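Local coordinates for protein Sodium/sialic acid symporter SiaT (Proteus mirabilis, PDB 5NV9) that uses the sodium gradient to drive uptake of the sialic acid N-acetylneuraminic acid across the bacterial inner membrane, at residues Gly81-Ile86 against Leu280-Pro285. Numbering follows the deposited sequence.
With SLB (N-acetyl-beta-neuraminic acid), chain D.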
loop_
_atom_site.group_PDB
_atom_site.type_symbol
_atom_site.label_atom_id
_atom_site.label_comp_id
_atom_site.label_asym_id
_atom_site.label_seq_id
_atom_site.Cartn_x
_atom_site.Cartn_y
_atom_site.Cartn_z
ATOM N N GLY A 81 -1.437 7.953 -12.440
ATOM C CA GLY A 81 -1.396 6.714 -11.664
ATOM C C GLY A 81 -2.668 6.276 -10.989
ATOM O O GLY A 81 -3.001 5.093 -11.005
ATOM N N GLN A 82 -3.375 7.226 -10.365
ATOM C CA GLN A 82 -4.632 6.970 -9.664
ATOM C C GLN A 82 -5.751 6.507 -10.576
ATOM O O GLN A 82 -6.529 5.585 -10.248
ATOM C CB GLN A 82 -5.110 8.260 -8.936
ATOM C CG GLN A 82 -4.032 8.901 -8.103
ATOM C CD GLN A 82 -3.705 8.081 -6.866
ATOM O OE1 GLN A 82 -4.527 7.311 -6.379
ATOM N NE2 GLN A 82 -2.564 8.335 -6.291
ATOM N N TYR A 83 -5.850 7.164 -11.720
ATOM C CA TYR A 83 -6.886 6.836 -12.684
ATOM C C TYR A 83 -6.619 5.516 -13.406
ATOM O O TYR A 83 -7.554 4.809 -13.771
ATOM C CB TYR A 83 -7.170 8.058 -13.605
ATOM C CG TYR A 83 -7.716 9.175 -12.728
ATOM C CD1 TYR A 83 -9.005 9.136 -12.245
ATOM C CD2 TYR A 83 -6.902 10.201 -12.274
ATOM C CE1 TYR A 83 -9.487 10.097 -11.365
ATOM C CE2 TYR A 83 -7.380 11.173 -11.395
ATOM C CZ TYR A 83 -8.671 11.104 -10.940
ATOM O OH TYR A 83 -9.161 12.083 -10.111
ATOM N N LEU A 84 -5.361 5.136 -13.545
ATOM C CA LEU A 84 -5.050 3.811 -14.112
ATOM C C LEU A 84 -5.420 2.710 -13.118
ATOM O O LEU A 84 -5.648 1.625 -13.509
ATOM C CB LEU A 84 -3.574 3.667 -14.453
ATOM C CG LEU A 84 -3.131 4.573 -15.602
ATOM C CD1 LEU A 84 -1.606 4.532 -15.817
ATOM C CD2 LEU A 84 -3.876 4.224 -16.873
ATOM N N ALA A 85 -5.449 3.031 -11.839
ATOM C CA ALA A 85 -5.727 2.079 -10.747
ATOM C C ALA A 85 -7.213 1.819 -10.731
ATOM O O ALA A 85 -7.650 0.738 -10.330
ATOM C CB ALA A 85 -5.282 2.637 -9.413
ATOM N N ILE A 86 -7.992 2.812 -11.148
ATOM C CA ILE A 86 -9.425 2.614 -11.287
ATOM C C ILE A 86 -9.710 1.880 -12.598
ATOM O O ILE A 86 -10.488 0.942 -12.609
ATOM C CB ILE A 86 -10.170 3.946 -11.262
ATOM C CG1 ILE A 86 -9.919 4.644 -9.937
ATOM C CG2 ILE A 86 -11.662 3.774 -11.570
ATOM C CD1 ILE A 86 -10.459 6.059 -9.928
ATOM N N LEU A 280 -13.302 6.543 -3.886
ATOM C CA LEU A 280 -12.289 7.185 -3.046
ATOM C C LEU A 280 -11.032 7.587 -3.812
ATOM O O LEU A 280 -10.487 8.686 -3.598
ATOM C CB LEU A 280 -11.930 6.300 -1.830
ATOM C CG LEU A 280 -13.040 6.227 -0.783
ATOM C CD1 LEU A 280 -12.843 5.047 0.188
ATOM C CD2 LEU A 280 -13.079 7.543 -0.001
ATOM N N VAL A 281 -10.572 6.705 -4.728
ATOM C CA VAL A 281 -9.386 6.932 -5.477
ATOM C C VAL A 281 -9.639 8.046 -6.514
ATOM O O VAL A 281 -8.731 8.794 -6.881
ATOM C CB VAL A 281 -8.890 5.610 -6.119
ATOM C CG1 VAL A 281 -7.726 5.874 -7.039
ATOM C CG2 VAL A 281 -8.477 4.622 -5.038
ATOM N N ALA A 282 -10.865 8.135 -7.012
ATOM C CA ALA A 282 -11.198 9.183 -7.959
ATOM C C ALA A 282 -11.280 10.594 -7.309
ATOM O O ALA A 282 -11.157 11.594 -8.004
ATOM C CB ALA A 282 -12.518 8.852 -8.662
ATOM N N ILE A 283 -11.454 10.684 -6.001
ATOM C CA ILE A 283 -11.749 11.965 -5.352
ATOM C C ILE A 283 -10.660 12.377 -4.389
ATOM O O ILE A 283 -10.070 13.454 -4.520
ATOM C CB ILE A 283 -13.083 11.915 -4.604
ATOM C CG1 ILE A 283 -14.192 11.660 -5.573
ATOM C CG2 ILE A 283 -13.335 13.229 -3.881
ATOM C CD1 ILE A 283 -14.205 12.573 -6.769
ATOM N N ILE A 284 -10.290 11.491 -3.488
ATOM C CA ILE A 284 -9.307 11.864 -2.442
ATOM C C ILE A 284 -7.851 12.262 -2.847
ATOM O O ILE A 284 -7.395 13.307 -2.404
ATOM C CB ILE A 284 -9.414 10.891 -1.251
ATOM C CG1 ILE A 284 -10.842 10.992 -0.645
ATOM C CG2 ILE A 284 -8.384 11.160 -0.161
ATOM C CD1 ILE A 284 -11.329 12.377 -0.189
ATOM N N PRO A 285 -7.095 11.423 -3.642
ATOM C CA PRO A 285 -5.743 11.750 -4.112
ATOM C C PRO A 285 -5.610 13.111 -4.731
ATOM O O PRO A 285 -4.571 13.766 -4.554
ATOM C CB PRO A 285 -5.471 10.660 -5.172
ATOM C CG PRO A 285 -6.150 9.495 -4.535
ATOM C CD PRO A 285 -7.445 10.058 -4.027
HETATM C C1 SLB D . 1.136 4.444 -0.653
HETATM C C2 SLB D . 0.845 3.995 -2.059
HETATM C C3 SLB D . 2.028 4.329 -2.937
HETATM C C4 SLB D . 1.737 4.100 -4.437
HETATM C C5 SLB D . 0.541 4.996 -4.762
HETATM C C6 SLB D . -0.651 4.631 -3.852
HETATM C C7 SLB D . -1.909 5.481 -4.071
HETATM C C8 SLB D . -3.020 5.082 -3.135
HETATM C C9 SLB D . -4.322 5.812 -3.465
HETATM C C10 SLB D . 0.141 5.894 -7.025
HETATM C C11 SLB D . -0.613 5.616 -8.300
HETATM N N5 SLB D . 0.148 4.860 -6.172
HETATM O O1A SLB D . 0.739 5.607 -0.297
HETATM O O1B SLB D . 1.815 3.656 0.108
HETATM O O2 SLB D . 0.571 2.566 -2.108
HETATM O O4 SLB D . 2.885 4.487 -5.268
HETATM O O6 SLB D . -0.287 4.782 -2.483
HETATM O O7 SLB D . -1.641 6.864 -3.815
HETATM O O8 SLB D . -3.228 3.676 -3.198
HETATM O O9 SLB D . -4.846 5.441 -4.765
HETATM O O10 SLB D . 0.654 6.997 -6.772
HETATM O O HOH W 1 -7.667 11.023 -7.629
#
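Gln82 lies across Val281 and Pro285 and reaches past them to the bound sialic acid. From CB outward, each atom of its side chain meets something. Gln82 CB sits 4.0 Å from Val281 CG1; Gln82 CG, turned beside the backbone N (chi1 -50°), comes against Pro285 CB at 3.7 Å; a second bend at chi2 lifts the amide toward the glycerol tail of N-acetylneuraminic acid. There the two amide atoms split the work. Gln82 NE2 donates to O7 of the sugar in a nearly straight bond (171°), while Gln82 OE1 accepts from O9. The pair is consistent with the amide orientation modelled, though the O9 bond is unusually short. The proline ring backs the amide, with Pro285 CG 3.3 Å from Gln82 OE1. Val281 CG1 touches both the backbone O and the side-chain OE1 of Gln82, and also meets Ile86 CG1 at 3.8 Å, as the side chains of Val281 and Ile86 run past each other in opposite directions. Ile86 CD1 then reaches Ala282 CB (3.7 Å). On the side remote from the sugar, Tyr83 OH donates to Ala282 O at 2.9 Å, with Ala282 O at the ring edge, and a water that donates to Val281 O makes a weak bond to the same hydroxyl. Pro285 N has no bond to the turn before it, which kinks the helix beside Gln82. Segments 81-86 and 280-285, from helices 80-87 and 267-301, run almost antiparallel (167°) in the LeuT-fold core of the outward-open transporter; Phe55 of helix 47-58 touches Val281, and Asn247 of helix 236-253 bonds Gly81 O.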